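Local coordinates for peptidoglycan recognition protein 3 (Branchiostoma belcheri tsingtauense, PDB 4Z8I) that probably hydrolyses the amide bond between N-acetylmuramic acid and L-alanine in bacterial peptidoglycan, as a zinc-dependent amidase of the peptidoglycan recognition protein family, at residues 104-109 / 137-142; 112-117 / 124-129; 201-206 / 211-216. All coordinates share one frame; numbering follows the deposited sequence.

How the contacts relate
All three contacts lie in the amidase part of the chain. The chain first runs along helix 103-120, whose opening turns supply 104-109 to contact 1 and whose later turns supply 112-117 to contact 2. Contact 2 closes first, when the loop 124-129 folds back on the helix; strand 130-132 and its hairpin partner 138-140 then complete contact 1, so contact 2 is nested inside contact 1. The two touch, Arg142 NE probably bonding to Ile126 O. Contact 3 follows in series, joining the end of edge strand 197-201 to helix 213-218 across a short loop. Contact 3 supplies the zinc ligand His202, and contact 2 brings Tyr128 near the ion.

Contact 1. Residues 104-109 / 137-142; sequences SSCSLQ and NVYEGR
The ring of Tyr139 reaches from strand 138-140 to the first turns of helix 103-120, where it meets Cys106 and Ser107. With chi1 at -64°, CG stands anti to the carbonyl carbon of Tyr139, and the ring is carried from CB toward the helix, brushing Val110 as well. CD2 comes within 4.1 Å of Ser107 OG, and the next atom, CE2, approaches the same oxygen to 3.3 Å. Across the ring, CE1 lies 3.7 Å from Cys106 CB. Further out, CZ sits 3.5 Å from Cys106 CB, an apolar contact, and the hydroxyl oxygen OH ends the chain beside that same methylene. The two successive helix residues thus approach obliquely from the same side of the ring, toward its outer end.

No hydrogen bond joins the two segments, and the polar tips are satisfied by neighbours. Tyr139 OH bonds to Asp135 OD2, which also takes the side-chain amide of Asn137, so the phenol is anchored from its own hairpin. Ser107 OG turns back to Gln103 O one helical turn earlier. Cys106 SG is tied to Cys100 in a disulfide that pins the start of the helix to the preceding loop.

Strand 138-140 pairs with 66-67 on one side and 130-132 on the other, and the contact lays helix 103-120 against this part of the mixed sheet, with helix 174-190 touching Val138. A helix-flanked mixed sheet, with a disulfide at the start of this helix, is characteristic of the peptidoglycan recognition protein fold.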
loop_
_atom_site.group_PDB
_atom_site.type_symbol
_atom_site.label_atom_id
_atom_site.label_comp_id
_atom_site.label_asym_id
_atom_site.label_seq_id
_atom_site.Cartn_x
_atom_site.Cartn_y
_atom_site.Cartn_z
ATOM N N SER A 104 11.242 -12.477 -7.841
ATOM C CA SER A 104 11.988 -12.479 -9.094
ATOM C C SER A 104 11.076 -12.158 -10.273
ATOM O O SER A 104 11.346 -11.236 -11.048
ATOM C CB SER A 104 12.668 -13.829 -9.308
ATOM O OG SER A 104 11.706 -14.855 -9.468
ATOM N N SER A 105 9.991 -12.916 -10.396
ATOM C CA SER A 105 9.037 -12.712 -11.483
ATOM C C SER A 105 8.342 -11.348 -11.405
ATOM O O SER A 105 8.063 -10.720 -12.429
ATOM C CB SER A 105 8.011 -13.848 -11.525
ATOM O OG SER A 105 7.429 -14.059 -10.253
ATOM N N CYS A 106 8.064 -10.886 -10.193
ATOM C CA CYS A 106 7.463 -9.567 -10.035
ATOM C C CYS A 106 8.469 -8.469 -10.358
ATOM O O CYS A 106 8.110 -7.428 -10.907
ATOM C CB CYS A 106 6.882 -9.394 -8.635
ATOM S SG CYS A 106 5.377 -10.358 -8.349
ATOM N N SER A 107 9.704 -8.680 -10.004
ATOM C CA SER A 107 10.734 -7.750 -10.348
ATOM C C SER A 107 10.931 -7.680 -11.833
ATOM O O SER A 107 11.112 -6.627 -12.375
ATOM C CB SER A 107 12.013 -8.113 -9.642
ATOM O OG SER A 107 11.825 -7.966 -8.278
ATOM N N LEU A 108 10.889 -8.820 -12.488
ATOM C CA LEU A 108 10.971 -8.841 -13.918
ATOM C C LEU A 108 9.791 -8.117 -14.493
ATOM O O LEU A 108 9.936 -7.360 -15.401
ATOM C CB LEU A 108 11.015 -10.258 -14.458
ATOM C CG LEU A 108 11.030 -10.354 -15.977
ATOM C CD1 LEU A 108 9.787 -9.851 -16.639
ATOM C CD2 LEU A 108 12.231 -9.741 -16.595
ATOM N N GLN A 109 8.622 -8.338 -13.939
ATOM C CA GLN A 109 7.431 -7.734 -14.462
ATOM C C GLN A 109 7.477 -6.230 -14.365
ATOM O O GLN A 109 7.100 -5.557 -15.263
ATOM C CB GLN A 109 6.209 -8.301 -13.776
ATOM C CG GLN A 109 4.924 -8.069 -14.524
ATOM C CD GLN A 109 5.033 -8.367 -15.985
ATOM O OE1 GLN A 109 5.585 -9.347 -16.377
ATOM N NE2 GLN A 109 4.493 -7.525 -16.784
ATOM N N ASN A 137 4.530 -8.353 -2.241
ATOM C CA ASN A 137 5.523 -7.296 -2.087
ATOM C C ASN A 137 5.106 -5.970 -2.713
ATOM O O ASN A 137 4.272 -5.932 -3.620
ATOM C CB ASN A 137 6.867 -7.738 -2.665
ATOM C CG ASN A 137 7.578 -8.747 -1.785
ATOM O OD1 ASN A 137 7.689 -8.563 -0.570
ATOM N ND2 ASN A 137 8.064 -9.825 -2.395
ATOM N N VAL A 138 5.690 -4.884 -2.214
ATOM C CA VAL A 138 5.527 -3.567 -2.816
ATOM C C VAL A 138 6.823 -3.192 -3.533
ATOM O O VAL A 138 7.918 -3.431 -3.019
ATOM C CB VAL A 138 5.197 -2.500 -1.756
ATOM C CG1 VAL A 138 4.910 -1.161 -2.416
ATOM C CG2 VAL A 138 4.009 -2.936 -0.925
ATOM N N TYR A 139 6.694 -2.620 -4.726
ATOM C CA TYR A 139 7.849 -2.224 -5.523
ATOM C C TYR A 139 7.864 -0.715 -5.757
ATOM O O TYR A 139 6.819 -0.095 -5.975
ATOM C CB TYR A 139 7.877 -2.997 -6.847
ATOM C CG TYR A 139 8.049 -4.485 -6.655
ATOM C CD1 TYR A 139 6.967 -5.291 -6.332
ATOM C CD2 TYR A 139 9.297 -5.083 -6.785
ATOM C CE1 TYR A 139 7.118 -6.650 -6.142
ATOM C CE2 TYR A 139 9.460 -6.443 -6.600
ATOM C CZ TYR A 139 8.366 -7.218 -6.277
ATOM O OH TYR A 139 8.514 -8.571 -6.088
ATOM N N GLU A 140 9.059 -0.136 -5.705
ATOM C CA GLU A 140 9.232 1.311 -5.779
ATOM C C GLU A 140 9.228 1.812 -7.214
ATOM O O GLU A 140 10.073 1.421 -8.021
ATOM C CB GLU A 140 10.545 1.718 -5.102
ATOM C CG GLU A 140 10.786 3.221 -5.030
ATOM C CD GLU A 140 12.187 3.565 -4.547
ATOM O OE1 GLU A 140 13.108 2.740 -4.736
ATOM O OE2 GLU A 140 12.369 4.663 -3.979
ATOM N N GLY A 141 8.270 2.678 -7.526
ATOM C CA GLY A 141 8.243 3.359 -8.805
ATOM C C GLY A 141 8.832 4.748 -8.657
ATOM O O GLY A 141 10.013 4.893 -8.336
ATOM N N ARG A 142 8.014 5.772 -8.880
ATOM C CA ARG A 142 8.475 7.148 -8.724
ATOM C C ARG A 142 8.517 7.558 -7.255
ATOM O O ARG A 142 9.052 8.612 -6.911
ATOM C CB ARG A 142 7.605 8.111 -9.536
ATOM C CG ARG A 142 7.596 7.793 -11.019
ATOM C CD ARG A 142 6.889 8.847 -11.852
ATOM N NE ARG A 142 6.972 8.516 -13.275
ATOM C CZ ARG A 142 6.610 9.331 -14.260
ATOM N NH1 ARG A 142 6.137 10.538 -13.987
ATOM N NH2 ARG A 142 6.725 8.936 -15.520
#

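Contact 2. Residues 112-117 / 124-129; sequences NIQNYH and SDIGYN
Gly127 and His117 share a nearly straight hydrogen bond: the backbone N-H of Gly127 donates to His117 ND1, N to ND1 2.9 Å, with an angle of 164° at the hydrogen. The donor sits at the edge of the imidazole, a little tilted from its plane. A second bond joins Gln114 NE2 to Asp125 OD1 over 3.0 Å. The carboxylate oxygen lies close to the amide plane and is approached nearly along its own C-O axis. Gln114 is fully extended, CG anti to its N (chi1 -177°), which carries the amide out from the helix to the loop. Asp125 OD1 also accepts Ile126 N, from above the carboxylate plane, while OD2 forms a salt bridge with Lys69. Ser74 and Arg75 take up the rest of the Gln114 amide.

Here the loop after helix 103-120 returns along the helix before entering strand 130-132 of the amidase sheet. It brings Tyr128 to the zinc site, its side chain about 5 Å from the ion, where its ring meets that of the metal ligand His93.

Beyond the polar pairs the contact is packing. Tyr128 CE2 lies 3.5 Å from His117 CE1, the two rings inclined at 53°. Ile126 CB rests 3.9 Å from Gln114 CB, the two side chains crossing at about a right angle. Ile113 CG2 touches Ile126 CD1 at 3.7 Å and borders the edge of the Tyr128 ring; both isoleucines also reach Leu131.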
loop_
_atom_site.group_PDB
_atom_site.type_symbol
_atom_site.label_atom_id
_atom_site.label_comp_id
_atom_site.label_asym_id
_atom_site.label_seq_id
_atom_site.Cartn_x
_atom_site.Cartn_y
_atom_site.Cartn_z
ATOM N N ASN A 112 9.736 -4.900 -17.066
ATOM C CA ASN A 112 8.982 -4.878 -18.309
ATOM C C ASN A 112 8.084 -3.657 -18.402
ATOM O O ASN A 112 8.054 -2.979 -19.430
ATOM C CB ASN A 112 8.106 -6.127 -18.444
ATOM C CG ASN A 112 8.891 -7.405 -18.624
ATOM O OD1 ASN A 112 8.343 -8.485 -18.406
ATOM N ND2 ASN A 112 10.141 -7.310 -19.043
ATOM N N ILE A 113 7.343 -3.387 -17.330
ATOM C CA ILE A 113 6.434 -2.247 -17.314
ATOM C C ILE A 113 7.200 -0.933 -17.480
ATOM O O ILE A 113 6.775 -0.038 -18.218
ATOM C CB ILE A 113 5.565 -2.232 -16.041
ATOM C CG1 ILE A 113 4.622 -3.437 -16.042
ATOM C CG2 ILE A 113 4.759 -0.948 -15.953
ATOM C CD1 ILE A 113 3.673 -3.485 -14.863
ATOM N N GLN A 114 8.345 -0.838 -16.814
ATOM C CA GLN A 114 9.199 0.336 -16.925
ATOM C C GLN A 114 9.679 0.504 -18.360
ATOM O O GLN A 114 9.592 1.592 -18.922
ATOM C CB GLN A 114 10.399 0.228 -15.976
ATOM C CG GLN A 114 11.298 1.460 -15.975
ATOM C CD GLN A 114 12.481 1.330 -15.031
ATOM O OE1 GLN A 114 13.290 0.411 -15.153
ATOM N NE2 GLN A 114 12.588 2.257 -14.085
ATOM N N ASN A 115 10.178 -0.578 -18.949
ATOM C CA ASN A 115 10.643 -0.540 -20.330
ATOM C C ASN A 115 9.540 -0.136 -21.299
ATOM O O ASN A 115 9.788 0.564 -22.274
ATOM C CB ASN A 115 11.242 -1.889 -20.738
ATOM C CG ASN A 115 12.540 -2.189 -20.021
ATOM O OD1 ASN A 115 13.160 -1.302 -19.428
ATOM N ND2 ASN A 115 12.968 -3.443 -20.083
ATOM N N TYR A 116 8.318 -0.575 -21.023
ATOM C CA TYR A 116 7.177 -0.203 -21.850
ATOM C C TYR A 116 6.851 1.281 -21.715
ATOM O O TYR A 116 6.568 1.951 -22.707
ATOM C CB TYR A 116 5.953 -1.056 -21.500
ATOM C CG TYR A 116 4.663 -0.583 -22.134
ATOM C CD1 TYR A 116 4.556 -0.419 -23.507
ATOM C CD2 TYR A 116 3.545 -0.318 -21.354
ATOM C CE1 TYR A 116 3.377 0.006 -24.085
ATOM C CE2 TYR A 116 2.363 0.103 -21.922
ATOM C CZ TYR A 116 2.285 0.264 -23.287
ATOM O OH TYR A 116 1.108 0.689 -23.858
ATOM N N HIS A 117 6.894 1.796 -20.491
ATOM C CA HIS A 117 6.585 3.205 -20.260
ATOM C C HIS A 117 7.649 4.150 -20.818
ATOM O O HIS A 117 7.328 5.203 -21.366
ATOM C CB HIS A 117 6.374 3.475 -18.769
ATOM C CG HIS A 117 5.061 2.984 -18.249
ATOM N ND1 HIS A 117 4.705 3.083 -16.923
ATOM C CD2 HIS A 117 4.018 2.394 -18.877
ATOM C CE1 HIS A 117 3.497 2.575 -16.754
ATOM N NE2 HIS A 117 3.058 2.149 -17.926
ATOM N N SER A 124 9.515 9.439 -18.574
ATOM C CA SER A 124 10.826 9.657 -17.969
ATOM C C SER A 124 11.179 8.525 -17.005
ATOM O O SER A 124 12.342 8.347 -16.638
ATOM C CB SER A 124 10.860 10.996 -17.231
ATOM O OG SER A 124 10.556 12.075 -18.097
ATOM N N ASP A 125 10.161 7.769 -16.602
ATOM C CA ASP A 125 10.315 6.654 -15.677
ATOM C C ASP A 125 9.016 5.864 -15.703
ATOM O O ASP A 125 8.059 6.278 -16.356
ATOM C CB ASP A 125 10.591 7.173 -14.262
ATOM C CG ASP A 125 10.992 6.069 -13.296
ATOM O OD1 ASP A 125 11.222 4.925 -13.746
ATOM O OD2 ASP A 125 11.086 6.349 -12.084
ATOM N N ILE A 126 8.982 4.728 -15.013
ATOM C CA ILE A 126 7.750 3.960 -14.864
ATOM C C ILE A 126 6.680 4.855 -14.232
ATOM O O ILE A 126 6.956 5.596 -13.289
ATOM C CB ILE A 126 7.991 2.667 -14.045
ATOM C CG1 ILE A 126 6.740 1.791 -14.009
ATOM C CG2 ILE A 126 8.477 2.988 -12.642
ATOM C CD1 ILE A 126 6.988 0.428 -13.401
ATOM N N GLY A 127 5.470 4.809 -14.779
ATOM C CA GLY A 127 4.446 5.795 -14.473
ATOM C C GLY A 127 3.924 5.834 -13.049
ATOM O O GLY A 127 3.638 6.907 -12.514
ATOM N N TYR A 128 3.797 4.666 -12.432
ATOM C CA TYR A 128 3.188 4.575 -11.114
ATOM C C TYR A 128 4.190 4.905 -10.013
ATOM O O TYR A 128 5.400 4.749 -10.192
ATOM C CB TYR A 128 2.604 3.178 -10.898
ATOM C CG TYR A 128 1.865 2.630 -12.096
ATOM C CD1 TYR A 128 0.575 3.051 -12.394
ATOM C CD2 TYR A 128 2.455 1.685 -12.926
ATOM C CE1 TYR A 128 -0.102 2.550 -13.487
ATOM C CE2 TYR A 128 1.784 1.178 -14.021
ATOM C CZ TYR A 128 0.507 1.613 -14.295
ATOM O OH TYR A 128 -0.166 1.112 -15.384
ATOM N N ASN A 129 3.679 5.376 -8.880
ATOM C CA ASN A 129 4.519 5.653 -7.724
ATOM C C ASN A 129 4.945 4.355 -7.055
ATOM O O ASN A 129 6.073 4.229 -6.577
ATOM C CB ASN A 129 3.781 6.538 -6.718
ATOM C CG ASN A 129 3.432 7.899 -7.283
ATOM O OD1 ASN A 129 2.333 8.106 -7.802
ATOM N ND2 ASN A 129 4.368 8.839 -7.186
#

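Contact 3. Residues 201-206 / 211-216; sequences GHRDVG and PGNLLY. With ZN (zinc ion), chain B.
Arg203 reaches over Tyr216 to Asn213, both in 211-216, on helix 213-218. Its CG sits between the backbone N and the carbonyl carbon (chi1 63°), and the chain bends at chi3, so that CD lands over the centre of the Tyr216 ring, 3.4 Å from the centroid. The guanidinium then lies flat beyond it, CZ 4.6 Å from that centroid in an off-centre cation-pi contact, planes inclined at 24°.

Both terminal nitrogens donate to one oxygen, Asn213 OD1: NH1 at 3.2 Å in the carbonyl plane, NH2 at 3.1 Å from above it. The acceptor lies in the guanidinium plane, whereas the amide stands almost upright to it. NH2 also bonds to the carbonyl of Ala209, its strongest polar partner.

Asp204 spends its two oxygens differently. OD1 accepts the Tyr216 hydroxyl, with the carboxylate at the edge of the phenol ring. Within 201-206, OD2 accepts Gly201 N at 2.9 Å, from the anti side and tilted out of the carboxylate plane; it is also hydrogen-bonded to the hydroxyl of Tyr225. Pro211, preceded by a cis peptide bond, sets CD 3.9 Å from His202 N.

His202 turns its ring away from this packing and gives ND1 to the zinc ion at 2.0 Å. His93, Cys210 and a water complete the four-coordinate metal, the His-His-Cys site characteristic of amidase-active peptidoglycan recognition proteins.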
loop_
_atom_site.group_PDB
_atom_site.type_symbol
_atom_site.label_atom_id
_atom_site.label_comp_id
_atom_site.label_asym_id
_atom_site.label_seq_id
_atom_site.Cartn_x
_atom_site.Cartn_y
_atom_site.Cartn_z
ATOM N N GLY A 201 -10.505 4.571 -7.504
ATOM C CA GLY A 201 -10.068 3.655 -8.540
ATOM C C GLY A 201 -9.749 4.514 -9.747
ATOM O O GLY A 201 -10.203 5.655 -9.821
ATOM N N HIS A 202 -8.971 3.991 -10.689
ATOM C CA HIS A 202 -8.605 4.765 -11.873
ATOM C C HIS A 202 -9.846 5.187 -12.661
ATOM O O HIS A 202 -9.915 6.304 -13.172
ATOM C CB HIS A 202 -7.649 3.967 -12.762
ATOM C CG HIS A 202 -7.064 4.759 -13.890
ATOM N ND1 HIS A 202 -6.340 4.178 -14.909
ATOM C CD2 HIS A 202 -7.083 6.087 -14.155
ATOM C CE1 HIS A 202 -5.944 5.112 -15.755
ATOM N NE2 HIS A 202 -6.384 6.280 -15.321
ATOM N N ARG A 203 -10.830 4.296 -12.738
ATOM C CA ARG A 203 -12.057 4.570 -13.482
ATOM C C ARG A 203 -12.865 5.700 -12.855
ATOM O O ARG A 203 -13.702 6.315 -13.518
ATOM C CB ARG A 203 -12.922 3.310 -13.576
ATOM C CG ARG A 203 -13.402 2.792 -12.228
ATOM C CD ARG A 203 -14.357 1.621 -12.381
ATOM N NE ARG A 203 -13.735 0.483 -13.051
ATOM C CZ ARG A 203 -14.360 -0.661 -13.310
ATOM N NH1 ARG A 203 -15.627 -0.821 -12.954
ATOM N NH2 ARG A 203 -13.720 -1.645 -13.923
ATOM N N ASP A 204 -12.618 5.965 -11.576
ATOM C CA ASP A 204 -13.332 7.019 -10.863
ATOM C C ASP A 204 -12.887 8.407 -11.319
ATOM O O ASP A 204 -13.627 9.383 -11.190
ATOM C CB ASP A 204 -13.119 6.881 -9.352
ATOM C CG ASP A 204 -13.881 5.713 -8.756
ATOM O OD1 ASP A 204 -14.982 5.398 -9.253
ATOM O OD2 ASP A 204 -13.379 5.117 -7.781
ATOM N N VAL A 205 -11.677 8.480 -11.865
ATOM C CA VAL A 205 -11.050 9.758 -12.177
ATOM C C VAL A 205 -10.713 9.879 -13.668
ATOM O O VAL A 205 -10.321 10.947 -14.144
ATOM C CB VAL A 205 -9.773 9.944 -11.330
ATOM C CG1 VAL A 205 -8.642 9.100 -11.895
ATOM C CG2 VAL A 205 -9.377 11.408 -11.250
ATOM N N GLY A 206 -10.879 8.783 -14.403
ATOM C CA GLY A 206 -10.602 8.773 -15.829
ATOM C C GLY A 206 -11.536 7.868 -16.608
ATOM O O GLY A 206 -12.541 7.394 -16.076
ATOM N N PRO A 211 -9.355 -0.116 -12.217
ATOM C CA PRO A 211 -8.400 -1.209 -12.018
ATOM C C PRO A 211 -9.020 -2.592 -12.184
ATOM O O PRO A 211 -8.615 -3.514 -11.477
ATOM C CB PRO A 211 -8.002 -1.023 -10.557
ATOM C CG PRO A 211 -9.270 -0.565 -9.915
ATOM C CD PRO A 211 -10.006 0.262 -10.950
ATOM N N GLY A 212 -9.978 -2.738 -13.092
ATOM C CA GLY A 212 -10.665 -4.008 -13.259
ATOM C C GLY A 212 -11.853 -4.130 -12.323
ATOM O O GLY A 212 -11.816 -3.624 -11.204
ATOM N N ASN A 213 -12.901 -4.811 -12.779
ATOM C CA ASN A 213 -14.152 -4.923 -12.025
ATOM C C ASN A 213 -14.032 -5.428 -10.584
ATOM O O ASN A 213 -14.484 -4.761 -9.657
ATOM C CB ASN A 213 -15.165 -5.787 -12.787
ATOM C CG ASN A 213 -15.778 -5.066 -13.973
ATOM O OD1 ASN A 213 -15.875 -3.840 -13.991
ATOM N ND2 ASN A 213 -16.206 -5.831 -14.969
ATOM N N LEU A 214 -13.438 -6.603 -10.400
ATOM C CA LEU A 214 -13.397 -7.238 -9.079
ATOM C C LEU A 214 -12.522 -6.501 -8.060
ATOM O O LEU A 214 -12.898 -6.359 -6.893
ATOM C CB LEU A 214 -12.976 -8.706 -9.191
ATOM C CG LEU A 214 -13.945 -9.639 -9.925
ATOM C CD1 LEU A 214 -13.702 -11.085 -9.536
ATOM C CD2 LEU A 214 -15.378 -9.253 -9.638
ATOM N N LEU A 215 -11.358 -6.036 -8.501
ATOM C CA LEU A 215 -10.495 -5.237 -7.641
ATOM C C LEU A 215 -11.186 -3.928 -7.265
ATOM O O LEU A 215 -11.114 -3.480 -6.115
ATOM C CB LEU A 215 -9.159 -4.958 -8.331
ATOM C CG LEU A 215 -8.189 -4.073 -7.550
ATOM C CD1 LEU A 215 -7.954 -4.646 -6.165
ATOM C CD2 LEU A 215 -6.876 -3.925 -8.297
ATOM N N TYR A 216 -11.864 -3.324 -8.238
ATOM C CA TYR A 216 -12.620 -2.098 -8.004
ATOM C C TYR A 216 -13.741 -2.341 -7.003
ATOM O O TYR A 216 -14.069 -1.463 -6.210
ATOM C CB TYR A 216 -13.191 -1.553 -9.314
ATOM C CG TYR A 216 -13.970 -0.267 -9.164
ATOM C CD1 TYR A 216 -13.319 0.941 -8.957
ATOM C CD2 TYR A 216 -15.355 -0.261 -9.242
ATOM C CE1 TYR A 216 -14.025 2.118 -8.822
ATOM C CE2 TYR A 216 -16.070 0.912 -9.109
ATOM C CZ TYR A 216 -15.400 2.097 -8.901
ATOM O OH TYR A 216 -16.112 3.265 -8.770
HETATM ZN ZN ZN B . -5.189 2.713 -14.311
HETATM O O HOH W 1 -3.721 2.773 -15.599
#